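Local coordinates for endo-1,4-beta-xylanase I (Hypocrea jecorina, PDB 1XYN), which hydrolyses internal 1,4-beta-D-xylosidic linkages in the main chain of xylan, a hemicellulose of plant cell walls, releasing xylooligosaccharides and xylose, at residues A[15-20]-A[34-39]; A[67-72]-A[151-156]; A[85-90]-A[103-108]. All blocks are in the same frame, centred on the assembly; numbering follows the deposited sequence.

In the fold
The family 11 xylanase fold is a beta-sandwich, and its chain meets these contacts in series and then in a nest. Interaction 1 closes first: strand 14-19 of the five-stranded sheet faces strand 34-40 of the larger, curled sheet, with strand 23-30 in the loop between them. Interaction 2 then pairs the end of strand 60-70 with the start of strand 155-166, joining parts of the chain 79 residues apart. Within that long excursion lies interaction 3, a local closure at the base of the hairpin 90-97/100-109. Interactions 2 and 3 touch where Leu151, just after helix 139-148, packs on Ile104 and Glu106. Interaction 1 lies across the chain's centre from interaction 3.

Interaction 1 of 3, residues A[15-20]-A[34-39]; sequences VSYSPS and FVVGVG
Tyr17 and Val36 meet in the interface between the two layers of the family 11 beta-sandwich, where strand 14-19 of one sheet lies over strand 34-40 of the other. The short segments run nearly in the same direction, 8° apart with their axes 7.9 Å from each other at the closest approach, and side chains join them. With CG anti to the backbone N (chi1 174°), the Tyr17 side chain drops from its own sheet towards the opposing strand. Its CB comes near CG1 of Val36, and the ring then lays one face against the same valine. Val36 CB sits 3.8 Å from the Tyr17 ring centroid, a CH-pi contact close to the ring normal, with CD1 as the nearest ring atom at 3.7 Å. On the opposite face lies CD of Pro19, so the aromatic is held between a proline of its own strand and a valine of the other sheet. Further out, CE1 and CZ pass the backbone N of Gly37. The phenol oxygen is hydrogen-bonded to Asp6 on strand 5-10, which gives this polar group a partner at the sheet interface. Two residues earlier on each strand, Val15 places CG2 over a face of the Phe34 ring, 4.3 Å from its centroid, and Phe34 also meets Trp28. Beyond the tyrosine tip, Val38 CG1 lies near the plane of the ring at its edge, 3.2 Å from Tyr17 OH.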
ATOM      1  N   VAL A  15       0.249  16.049   9.379  1.00 19.99           N
ATOM      2  CA  VAL A  15       1.671  15.941   9.031  1.00 17.04           C
ATOM      3  C   VAL A  15       2.163  17.311   8.553  1.00 15.60           C
ATOM      4  O   VAL A  15       1.776  17.783   7.484  1.00 10.02           O
ATOM      5  CB  VAL A  15       1.941  14.878   7.916  1.00 18.46           C
ATOM      6  CG1 VAL A  15       3.432  14.853   7.553  1.00 21.28           C
ATOM      7  CG2 VAL A  15       1.511  13.490   8.375  1.00 17.80           C
ATOM      8  N   SER A  16       2.978  17.954   9.385  1.00 13.03           N
ATOM      9  CA  SER A  16       3.539  19.265   9.095  1.00 13.60           C
ATOM     10  C   SER A  16       4.994  19.117   8.669  1.00 10.37           C
ATOM     11  O   SER A  16       5.890  19.049   9.502  1.00 13.33           O
ATOM     12  CB  SER A  16       3.457  20.144  10.340  1.00 18.25           C
ATOM     13  OG  SER A  16       2.233  19.922  11.024  1.00 36.27           O
ATOM     14  N   TYR A  17       5.217  19.073   7.363  1.00 12.60           N
ATOM     15  CA  TYR A  17       6.546  18.917   6.798  1.00 11.67           C
ATOM     16  C   TYR A  17       7.113  20.247   6.303  1.00 12.09           C
ATOM     17  O   TYR A  17       6.474  20.950   5.528  1.00 13.82           O
ATOM     18  CB  TYR A  17       6.480  17.907   5.643  1.00  9.61           C
ATOM     19  CG  TYR A  17       7.770  17.749   4.874  1.00  8.29           C
ATOM     20  CD1 TYR A  17       8.976  17.512   5.536  1.00  4.81           C
ATOM     21  CD2 TYR A  17       7.786  17.854   3.482  1.00 11.74           C
ATOM     22  CE1 TYR A  17      10.168  17.385   4.833  1.00 10.34           C
ATOM     23  CE2 TYR A  17       8.967  17.728   2.773  1.00 16.17           C
ATOM     24  CZ  TYR A  17      10.153  17.497   3.454  1.00 13.66           C
ATOM     25  OH  TYR A  17      11.325  17.389   2.755  1.00 18.95           O
ATOM     26  N   SER A  18       8.337  20.556   6.715  1.00 13.27           N
ATOM     27  CA  SER A  18       8.997  21.790   6.313  1.00 18.59           C
ATOM     28  C   SER A  18      10.389  21.537   5.742  1.00 18.50           C
ATOM     29  O   SER A  18      11.367  21.449   6.488  1.00 13.29           O
ATOM     30  CB  SER A  18       9.107  22.753   7.495  1.00 17.23           C
ATOM     31  OG  SER A  18       7.842  23.004   8.075  1.00 31.51           O
ATOM     32  N   PRO A  19      10.490  21.376   4.407  1.00 19.53           N
ATOM     33  CA  PRO A  19      11.782  21.141   3.755  1.00 17.83           C
ATOM     34  C   PRO A  19      12.632  22.412   3.731  1.00 19.32           C
ATOM     35  O   PRO A  19      12.117  23.525   3.831  1.00 19.65           O
ATOM     36  CB  PRO A  19      11.379  20.717   2.342  1.00 13.75           C
ATOM     37  CG  PRO A  19      10.101  21.455   2.119  1.00 15.36           C
ATOM     38  CD  PRO A  19       9.386  21.273   3.436  1.00 14.56           C
ATOM     39  N   SER A  20      13.942  22.237   3.607  1.00 18.93           N
ATOM     40  CA  SER A  20      14.848  23.366   3.562  1.00 20.37           C
ATOM     41  C   SER A  20      16.055  23.008   2.708  1.00 23.67           C
ATOM     42  O   SER A  20      16.140  21.908   2.145  1.00 22.88           O
ATOM     43  CB  SER A  20      15.266  23.790   4.980  1.00 21.74           C
ATOM     44  OG  SER A  20      16.579  23.367   5.308  1.00 26.53           O
ATOM     45  N   PHE A  34       3.365   8.037   5.947  1.00 20.35           N
ATOM     46  CA  PHE A  34       3.909   9.172   5.227  1.00 13.91           C
ATOM     47  C   PHE A  34       5.428   9.000   5.193  1.00 17.31           C
ATOM     48  O   PHE A  34       6.023   8.431   6.118  1.00 15.00           O
ATOM     49  CB  PHE A  34       3.549  10.480   5.942  1.00 13.58           C
ATOM     50  CG  PHE A  34       4.166  10.621   7.306  1.00  8.16           C
ATOM     51  CD1 PHE A  34       3.554  10.074   8.422  1.00  5.22           C
ATOM     52  CD2 PHE A  34       5.372  11.290   7.472  1.00 10.21           C
ATOM     53  CE1 PHE A  34       4.136  10.190   9.691  1.00  7.38           C
ATOM     54  CE2 PHE A  34       5.962  11.409   8.736  1.00  9.63           C
ATOM     55  CZ  PHE A  34       5.339  10.856   9.844  1.00  7.62           C
ATOM     56  N   VAL A  35       6.042   9.441   4.103  1.00 16.26           N
ATOM     57  CA  VAL A  35       7.488   9.367   3.950  1.00 13.32           C
ATOM     58  C   VAL A  35       7.963  10.739   3.484  1.00 15.22           C
ATOM     59  O   VAL A  35       7.699  11.129   2.346  1.00 16.66           O
ATOM     60  CB  VAL A  35       7.904   8.329   2.872  1.00 16.29           C
ATOM     61  CG1 VAL A  35       9.425   8.160   2.867  1.00 11.33           C
ATOM     62  CG2 VAL A  35       7.207   7.000   3.098  1.00 10.35           C
ATOM     63  N   VAL A  36       8.633  11.484   4.364  1.00 11.30           N
ATOM     64  CA  VAL A  36       9.137  12.806   3.996  1.00  9.06           C
ATOM     65  C   VAL A  36      10.622  12.910   4.296  1.00 13.86           C
ATOM     66  O   VAL A  36      11.122  12.296   5.236  1.00 16.66           O
ATOM     67  CB  VAL A  36       8.443  13.943   4.775  1.00  9.23           C
ATOM     68  CG1 VAL A  36       6.963  14.001   4.453  1.00  6.90           C
ATOM     69  CG2 VAL A  36       8.689  13.783   6.268  1.00  7.58           C
ATOM     70  N   GLY A  37      11.316  13.737   3.527  1.00  9.97           N
ATOM     71  CA  GLY A  37      12.737  13.923   3.742  1.00  6.77           C
ATOM     72  C   GLY A  37      13.342  14.588   2.532  1.00  7.01           C
ATOM     73  O   GLY A  37      12.641  14.859   1.557  1.00  7.28           O
ATOM     74  N   VAL A  38      14.642  14.845   2.586  1.00  8.04           N
ATOM     75  CA  VAL A  38      15.337  15.495   1.478  1.00 12.42           C
ATOM     76  C   VAL A  38      16.599  14.742   1.075  1.00  8.39           C
ATOM     77  O   VAL A  38      17.188  14.021   1.873  1.00 14.02           O
ATOM     78  CB  VAL A  38      15.688  16.974   1.814  1.00 11.83           C
ATOM     79  CG1 VAL A  38      14.420  17.746   2.158  1.00  6.53           C
ATOM     80  CG2 VAL A  38      16.697  17.051   2.949  1.00  9.11           C
ATOM     81  N   GLY A  39      17.021  14.923  -0.165  1.00 11.82           N
ATOM     82  CA  GLY A  39      18.207  14.239  -0.631  1.00 15.25           C
ATOM     83  C   GLY A  39      18.581  14.520  -2.073  1.00 19.42           C
ATOM     84  O   GLY A  39      18.644  15.680  -2.486  1.00 20.68           O
TER

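Interaction 2 of 3, residues A[67-72]-A[151-156]; sequences GWSTNP and LHLGQM
Ser69 and Gly154 meet where the end of strand 60-70 joins the first residues of strand 155-166, an antiparallel pairing in the curled sheet of the family 11 beta-sandwich. The serine hydroxyl is turned anti to the backbone N (chi1 170°), which carries it to the incoming chain just ahead of the regular pairing. There Ser69 OG accepts a bond from Gly154 N at 2.7 Å, and donates a weak one to Gln155 O (3.4 Å). Replacing the serine by alanine removes the hydroxyl, which is likely to leave the Gly154 amide without this acceptor, cost the weak bond to Gln155 O, and hold the chain entering strand 155-166 less firmly. Thr70 and Gln155 form a hydrogen-bonded pair: Thr70 N reaches Gln155 O at 2.9 Å and Gln155 N reaches Thr70 O at 2.7 Å, each donor lying in the carbonyl plane. Their side chains share one face of the sheet. Thr70, its OG1 placed between the backbone N and carbonyl carbon (chi1 49°), crosses the glutamine side chain obliquely, with OG1 3.6 Å from Gln155 CB, while the glutamine chain runs on extended until OE1 nears CB of Asn71. At Gly154 the chain passes so close to the carbonyls of Thr70 and Asn71 that a beta carbon would clash with both. Trp68 is different: its indole leads away from this contact; NE1 is hydrogen-bonded to Tyr66 OH and the ring meets that of Tyr158. Both tyrosines are inferred by similarity to bind substrate, so the tryptophan is a probable second-shell neighbour of the cleft. Past the strand end, Pro72, which follows a cis peptide, sets its CG 3.6 Å from the carbonyl O of His152.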
ATOM      1  N   GLY A  67      15.602   4.925  -0.279  1.00 10.22           N
ATOM      2  CA  GLY A  67      15.779   5.104  -1.704  1.00  6.26           C
ATOM      3  C   GLY A  67      15.163   4.024  -2.572  1.00 11.30           C
ATOM      4  O   GLY A  67      14.516   3.089  -2.085  1.00  8.38           O
ATOM      5  N   TRP A  68      15.368   4.176  -3.875  1.00  9.44           N
ATOM      6  CA  TRP A  68      14.855   3.261  -4.883  1.00 11.53           C
ATOM      7  C   TRP A  68      15.932   2.893  -5.899  1.00 10.26           C
ATOM      8  O   TRP A  68      16.979   3.532  -5.990  1.00 14.76           O
ATOM      9  CB  TRP A  68      13.666   3.885  -5.618  1.00 14.48           C
ATOM     10  CG  TRP A  68      12.431   3.925  -4.797  1.00 18.41           C
ATOM     11  CD1 TRP A  68      12.130   4.830  -3.831  1.00 17.99           C
ATOM     12  CD2 TRP A  68      11.352   2.975  -4.813  1.00 21.40           C
ATOM     13  NE1 TRP A  68      10.935   4.504  -3.232  1.00 28.84           N
ATOM     14  CE2 TRP A  68      10.434   3.370  -3.816  1.00 20.77           C
ATOM     15  CE3 TRP A  68      11.072   1.826  -5.572  1.00 15.80           C
ATOM     16  CZ2 TRP A  68       9.257   2.661  -3.552  1.00 20.22           C
ATOM     17  CZ3 TRP A  68       9.901   1.122  -5.310  1.00 15.91           C
ATOM     18  CH2 TRP A  68       9.010   1.543  -4.308  1.00 12.61           C
ATOM     19  N   SER A  69      15.632   1.876  -6.690  1.00 13.78           N
ATOM     20  CA  SER A  69      16.535   1.380  -7.714  1.00  9.01           C
ATOM     21  C   SER A  69      15.646   0.831  -8.822  1.00  7.68           C
ATOM     22  O   SER A  69      14.511   0.431  -8.564  1.00  7.04           O
ATOM     23  CB  SER A  69      17.412   0.274  -7.118  1.00 15.43           C
ATOM     24  OG  SER A  69      18.157  -0.403  -8.103  1.00  9.72           O
ATOM     25  N   THR A  70      16.123   0.884 -10.061  1.00  9.01           N
ATOM     26  CA  THR A  70      15.352   0.367 -11.183  1.00 14.72           C
ATOM     27  C   THR A  70      16.111  -0.709 -11.942  1.00 16.78           C
ATOM     28  O   THR A  70      17.343  -0.702 -11.983  1.00 17.25           O
ATOM     29  CB  THR A  70      14.893   1.479 -12.161  1.00 12.14           C
ATOM     30  OG1 THR A  70      15.994   2.324 -12.493  1.00 15.16           O
ATOM     31  CG2 THR A  70      13.796   2.318 -11.534  1.00 19.40           C
ATOM     32  N   ASN A  71      15.352  -1.669 -12.470  1.00 19.33           N
ATOM     33  CA  ASN A  71      15.875  -2.800 -13.239  1.00 18.49           C
ATOM     34  C   ASN A  71      17.024  -3.531 -12.536  1.00 17.34           C
ATOM     35  O   ASN A  71      18.168  -3.483 -12.988  1.00 18.44           O
ATOM     36  CB  ASN A  71      16.303  -2.332 -14.630  1.00 15.80           C
ATOM     37  CG  ASN A  71      16.366  -3.463 -15.627  1.00 10.94           C
ATOM     38  OD1 ASN A  71      15.377  -4.166 -15.860  1.00 10.74           O
ATOM     39  ND2 ASN A  71      17.530  -3.644 -16.232  1.00 17.17           N
ATOM     40  N   PRO A  72      16.720  -4.274 -11.456  1.00 17.12           N
ATOM     41  CA  PRO A  72      15.407  -4.499 -10.836  1.00 15.53           C
ATOM     42  C   PRO A  72      14.875  -3.348  -9.969  1.00 18.55           C
ATOM     43  O   PRO A  72      15.648  -2.524  -9.473  1.00 16.42           O
ATOM     44  CB  PRO A  72      15.669  -5.731  -9.976  1.00 22.26           C
ATOM     45  CG  PRO A  72      17.055  -5.468  -9.465  1.00 12.48           C
ATOM     46  CD  PRO A  72      17.774  -4.994 -10.714  1.00 15.30           C
ATOM     47  N   LEU A 151      21.303  -9.847  -2.469  1.00 22.37           N
ATOM     48  CA  LEU A 151      20.388  -8.716  -2.588  1.00 19.97           C
ATOM     49  C   LEU A 151      20.950  -7.811  -3.688  1.00 17.18           C
ATOM     50  O   LEU A 151      21.767  -6.919  -3.446  1.00 13.46           O
ATOM     51  CB  LEU A 151      20.242  -7.991  -1.238  1.00 17.02           C
ATOM     52  CG  LEU A 151      19.844  -8.879  -0.046  1.00 16.14           C
ATOM     53  CD1 LEU A 151      19.460  -8.023   1.149  1.00 19.67           C
ATOM     54  CD2 LEU A 151      18.685  -9.788  -0.423  1.00 17.57           C
ATOM     55  N   HIS A 152      20.499  -8.094  -4.906  1.00 16.29           N
ATOM     56  CA  HIS A 152      20.919  -7.419  -6.133  1.00 18.30           C
ATOM     57  C   HIS A 152      20.213  -6.076  -6.440  1.00 21.10           C
ATOM     58  O   HIS A 152      18.981  -6.012  -6.527  1.00 20.75           O
ATOM     59  CB  HIS A 152      20.705  -8.424  -7.278  1.00 20.21           C
ATOM     60  CG  HIS A 152      21.290  -8.014  -8.589  1.00 18.02           C
ATOM     61  ND1 HIS A 152      20.529  -7.872  -9.730  1.00 18.68           N
ATOM     62  CD2 HIS A 152      22.569  -7.755  -8.955  1.00 20.87           C
ATOM     63  CE1 HIS A 152      21.312  -7.544 -10.742  1.00 22.54           C
ATOM     64  NE2 HIS A 152      22.555  -7.470 -10.298  1.00 26.21           N
ATOM     65  N   LEU A 153      21.008  -5.017  -6.634  1.00 21.58           N
ATOM     66  CA  LEU A 153      20.490  -3.675  -6.956  1.00 21.75           C
ATOM     67  C   LEU A 153      20.649  -3.336  -8.440  1.00 20.12           C
ATOM     68  O   LEU A 153      21.489  -3.918  -9.132  1.00 26.30           O
ATOM     69  CB  LEU A 153      21.205  -2.594  -6.141  1.00 17.83           C
ATOM     70  CG  LEU A 153      20.946  -2.415  -4.647  1.00 23.50           C
ATOM     71  CD1 LEU A 153      21.721  -1.216  -4.143  1.00 20.00           C
ATOM     72  CD2 LEU A 153      19.465  -2.201  -4.406  1.00 32.95           C
ATOM     73  N   GLY A 154      19.838  -2.397  -8.921  1.00 20.92           N
ATOM     74  CA  GLY A 154      19.900  -1.979 -10.315  1.00 24.30           C
ATOM     75  C   GLY A 154      20.412  -0.554 -10.443  1.00 26.26           C
ATOM     76  O   GLY A 154      21.329  -0.164  -9.714  1.00 29.96           O
ATOM     77  N   GLN A 155      19.836   0.217 -11.372  1.00 25.65           N
ATOM     78  CA  GLN A 155      20.223   1.615 -11.585  1.00 22.54           C
ATOM     79  C   GLN A 155      19.727   2.469 -10.419  1.00 22.41           C
ATOM     80  O   GLN A 155      18.566   2.376 -10.025  1.00 25.34           O
ATOM     81  CB  GLN A 155      19.595   2.168 -12.861  1.00 22.36           C
ATOM     82  CG  GLN A 155      19.689   1.271 -14.071  1.00 36.32           C
ATOM     83  CD  GLN A 155      18.751   1.713 -15.183  1.00 41.08           C
ATOM     84  OE1 GLN A 155      18.045   0.896 -15.781  1.00 44.55           O
ATOM     85  NE2 GLN A 155      18.732   3.012 -15.460  1.00 43.75           N
ATOM     86  N   MET A 156      20.592   3.338  -9.905  1.00 16.39           N
ATOM     87  CA  MET A 156      20.231   4.206  -8.793  1.00 18.34           C
ATOM     88  C   MET A 156      19.214   5.276  -9.169  1.00 20.24           C
ATOM     89  O   MET A 156      19.365   5.976 -10.175  1.00 22.38           O
ATOM     90  CB  MET A 156      21.476   4.905  -8.233  1.00 22.35           C
ATOM     91  CG  MET A 156      22.403   4.005  -7.442  1.00 25.94           C
ATOM     92  SD  MET A 156      21.707   3.533  -5.870  1.00 28.16           S
ATOM     93  CE  MET A 156      22.705   4.501  -4.793  1.00 29.98           C
TER

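Interaction 3 of 3, residues A[85-90]-A[103-108]; sequences YPAQGT and TIWENT
Trp105 CG lies anti to its carbonyl carbon (chi1 -58°), and chi2 of 72° then lays the indole beside residues 87-90, which lead into the beta-hairpin of strands 90-97 and 100-109. The six-membered ring reaches Ala87, whose CB is 3.7 Å from CH2 of Trp105. Gly89 C meets the indole at its edge, in the ring plane. On the other end of the ring system, NE1 bonds to Thr103 OG1 at 3.0 Å, helping to fix the rotation of the indole. Asn107, with CG anti to the backbone N, sends its amide beside Gln88 and Gly89. Its ND2 is hydrogen-bonded to Gln123, which by similarity binds substrate. Gly89 passes so tightly over Glu106 O that a beta carbon would clash with that oxygen. The hairpin pairing begins at Thr90: its N donates to Glu106 O at 2.9 Å, nearly straight at 168°, and its O accepts from Glu106 N at 2.8 Å. A water supplements the pair, lying 2.8 Å from Thr90 OG1 and donating to the carbonyl O of Glu106 at 3.2 Å.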
ATOM      1  N   TYR A  85       8.468  -0.760  15.121  1.00 26.21           N
ATOM      2  CA  TYR A  85       8.526  -1.127  13.717  1.00 28.39           C
ATOM      3  C   TYR A  85       8.331  -2.631  13.536  1.00 35.54           C
ATOM      4  O   TYR A  85       9.194  -3.420  13.918  1.00 31.77           O
ATOM      5  CB  TYR A  85       9.862  -0.695  13.117  1.00 26.16           C
ATOM      6  CG  TYR A  85      10.084  -1.224  11.727  1.00 27.08           C
ATOM      7  CD1 TYR A  85       9.152  -0.984  10.717  1.00 25.58           C
ATOM      8  CD2 TYR A  85      11.197  -2.017  11.428  1.00 27.84           C
ATOM      9  CE1 TYR A  85       9.311  -1.523   9.448  1.00 26.02           C
ATOM     10  CE2 TYR A  85      11.369  -2.560  10.162  1.00 26.14           C
ATOM     11  CZ  TYR A  85      10.419  -2.309   9.176  1.00 29.50           C
ATOM     12  OH  TYR A  85      10.573  -2.842   7.916  1.00 35.93           O
ATOM     13  N   PRO A  86       7.195  -3.040  12.939  1.00 41.94           N
ATOM     14  CA  PRO A  86       6.850  -4.447  12.685  1.00 45.12           C
ATOM     15  C   PRO A  86       7.844  -5.081  11.717  1.00 43.79           C
ATOM     16  O   PRO A  86       7.606  -5.105  10.509  1.00 44.10           O
ATOM     17  CB  PRO A  86       5.465  -4.350  12.036  1.00 46.42           C
ATOM     18  CG  PRO A  86       4.911  -3.071  12.584  1.00 50.55           C
ATOM     19  CD  PRO A  86       6.101  -2.157  12.498  1.00 47.53           C
ATOM     20  N   ALA A  87       8.955  -5.579  12.258  1.00 42.90           N
ATOM     21  CA  ALA A  87      10.007  -6.209  11.467  1.00 42.01           C
ATOM     22  C   ALA A  87       9.448  -7.263  10.515  1.00 40.86           C
ATOM     23  O   ALA A  87       9.188  -8.402  10.905  1.00 43.56           O
ATOM     24  CB  ALA A  87      11.051  -6.822  12.390  1.00 43.95           C
ATOM     25  N   GLN A  88       9.267  -6.867   9.261  1.00 41.45           N
ATOM     26  CA  GLN A  88       8.720  -7.759   8.247  1.00 41.52           C
ATOM     27  C   GLN A  88       9.749  -8.353   7.295  1.00 38.67           C
ATOM     28  O   GLN A  88      10.713  -7.690   6.892  1.00 37.11           O
ATOM     29  CB  GLN A  88       7.641  -7.036   7.436  1.00 42.26           C
ATOM     30  CG  GLN A  88       6.396  -6.687   8.225  1.00 49.50           C
ATOM     31  CD  GLN A  88       5.678  -7.914   8.760  1.00 54.11           C
ATOM     32  OE1 GLN A  88       5.122  -8.707   7.993  1.00 56.04           O
ATOM     33  NE2 GLN A  88       5.680  -8.075  10.081  1.00 55.82           N
ATOM     34  N   GLY A  89       9.530  -9.614   6.940  1.00 36.49           N
ATOM     35  CA  GLY A  89      10.416 -10.276   6.006  1.00 32.09           C
ATOM     36  C   GLY A  89      11.320 -11.360   6.545  1.00 27.96           C
ATOM     37  O   GLY A  89      11.026 -12.011   7.541  1.00 23.37           O
ATOM     38  N   THR A  90      12.459 -11.507   5.878  1.00 30.22           N
ATOM     39  CA  THR A  90      13.449 -12.519   6.199  1.00 27.21           C
ATOM     40  C   THR A  90      14.819 -11.926   6.531  1.00 23.06           C
ATOM     41  O   THR A  90      15.343 -11.095   5.788  1.00 15.33           O
ATOM     42  CB  THR A  90      13.615 -13.470   4.990  1.00 29.21           C
ATOM     43  OG1 THR A  90      12.333 -13.981   4.601  1.00 30.23           O
ATOM     44  CG2 THR A  90      14.544 -14.621   5.326  1.00 22.47           C
ATOM     45  N   THR A 103      21.213  -5.577  11.112  1.00 16.92           N
ATOM     46  CA  THR A 103      20.644  -6.854  10.708  1.00 17.01           C
ATOM     47  C   THR A 103      19.994  -6.598   9.346  1.00 14.02           C
ATOM     48  O   THR A 103      19.225  -5.651   9.169  1.00 15.21           O
ATOM     49  CB  THR A 103      19.624  -7.415  11.731  1.00  9.41           C
ATOM     50  OG1 THR A 103      18.475  -6.567  11.793  1.00 28.95           O
ATOM     51  CG2 THR A 103      20.252  -7.496  13.110  1.00 16.41           C
ATOM     52  N   ILE A 104      20.386  -7.386   8.362  1.00 15.95           N
ATOM     53  CA  ILE A 104      19.867  -7.234   7.016  1.00 13.64           C
ATOM     54  C   ILE A 104      18.626  -8.092   6.825  1.00 17.16           C
ATOM     55  O   ILE A 104      18.577  -9.222   7.300  1.00 14.48           O
ATOM     56  CB  ILE A 104      20.950  -7.602   5.991  1.00  7.13           C
ATOM     57  CG1 ILE A 104      22.175  -6.709   6.215  1.00  5.68           C
ATOM     58  CG2 ILE A 104      20.423  -7.466   4.564  1.00 11.00           C
ATOM     59  CD1 ILE A 104      23.369  -7.084   5.372  1.00  8.67           C
ATOM     60  N   TRP A 105      17.611  -7.517   6.180  1.00 13.99           N
ATOM     61  CA  TRP A 105      16.351  -8.199   5.899  1.00  9.72           C
ATOM     62  C   TRP A 105      16.009  -8.036   4.430  1.00 10.44           C
ATOM     63  O   TRP A 105      16.456  -7.097   3.774  1.00 10.21           O
ATOM     64  CB  TRP A 105      15.181  -7.581   6.683  1.00 10.93           C
ATOM     65  CG  TRP A 105      15.318  -7.566   8.157  1.00  8.45           C
ATOM     66  CD1 TRP A 105      16.158  -6.781   8.898  1.00 10.67           C
ATOM     67  CD2 TRP A 105      14.551  -8.329   9.090  1.00 11.95           C
ATOM     68  NE1 TRP A 105      15.952  -6.998  10.236  1.00  5.87           N
ATOM     69  CE2 TRP A 105      14.974  -7.946  10.388  1.00  9.70           C
ATOM     70  CE3 TRP A 105      13.544  -9.296   8.959  1.00 13.58           C
ATOM     71  CZ2 TRP A 105      14.423  -8.499  11.555  1.00  6.01           C
ATOM     72  CZ3 TRP A 105      12.991  -9.844  10.118  1.00 17.80           C
ATOM     73  CH2 TRP A 105      13.436  -9.440  11.402  1.00 14.64           C
ATOM     74  N   GLU A 106      15.230  -8.972   3.911  1.00 12.96           N
ATOM     75  CA  GLU A 106      14.753  -8.900   2.541  1.00 13.98           C
ATOM     76  C   GLU A 106      13.258  -9.117   2.688  1.00 17.31           C
ATOM     77  O   GLU A 106      12.815  -9.983   3.452  1.00 15.59           O
ATOM     78  CB  GLU A 106      15.359  -9.974   1.638  1.00 13.27           C
ATOM     79  CG  GLU A 106      14.713  -9.988   0.238  1.00 25.52           C
ATOM     80  CD  GLU A 106      15.520 -10.740  -0.819  1.00 34.01           C
ATOM     81  OE1 GLU A 106      15.990 -11.865  -0.540  1.00 38.24           O
ATOM     82  OE2 GLU A 106      15.679 -10.204  -1.941  1.00 33.23           O
ATOM     83  N   ASN A 107      12.479  -8.311   1.982  1.00 15.69           N
ATOM     84  CA  ASN A 107      11.035  -8.410   2.055  1.00 11.78           C
ATOM     85  C   ASN A 107      10.476  -8.178   0.674  1.00 13.66           C
ATOM     86  O   ASN A 107      11.194  -7.751  -0.229  1.00 15.69           O
ATOM     87  CB  ASN A 107      10.492  -7.361   3.029  1.00 15.97           C
ATOM     88  CG  ASN A 107       9.005  -7.511   3.278  1.00 24.48           C
ATOM     89  OD1 ASN A 107       8.463  -8.618   3.230  1.00 28.20           O
ATOM     90  ND2 ASN A 107       8.340  -6.401   3.564  1.00 30.57           N
ATOM     91  N   THR A 108       9.205  -8.506   0.496  1.00 10.24           N
ATOM     92  CA  THR A 108       8.561  -8.322  -0.785  1.00 15.96           C
ATOM     93  C   THR A 108       7.254  -7.567  -0.573  1.00 18.30           C
ATOM     94  O   THR A 108       6.540  -7.785   0.405  1.00 16.35           O
ATOM     95  CB  THR A 108       8.309  -9.675  -1.484  1.00 15.78           C
ATOM     96  OG1 THR A 108       9.535 -10.416  -1.533  1.00 19.31           O
ATOM     97  CG2 THR A 108       7.805  -9.465  -2.909  1.00 15.73           C
TER
HETATM   98  O   HOH W   1      10.716 -12.307   3.101  1.00 43.65           O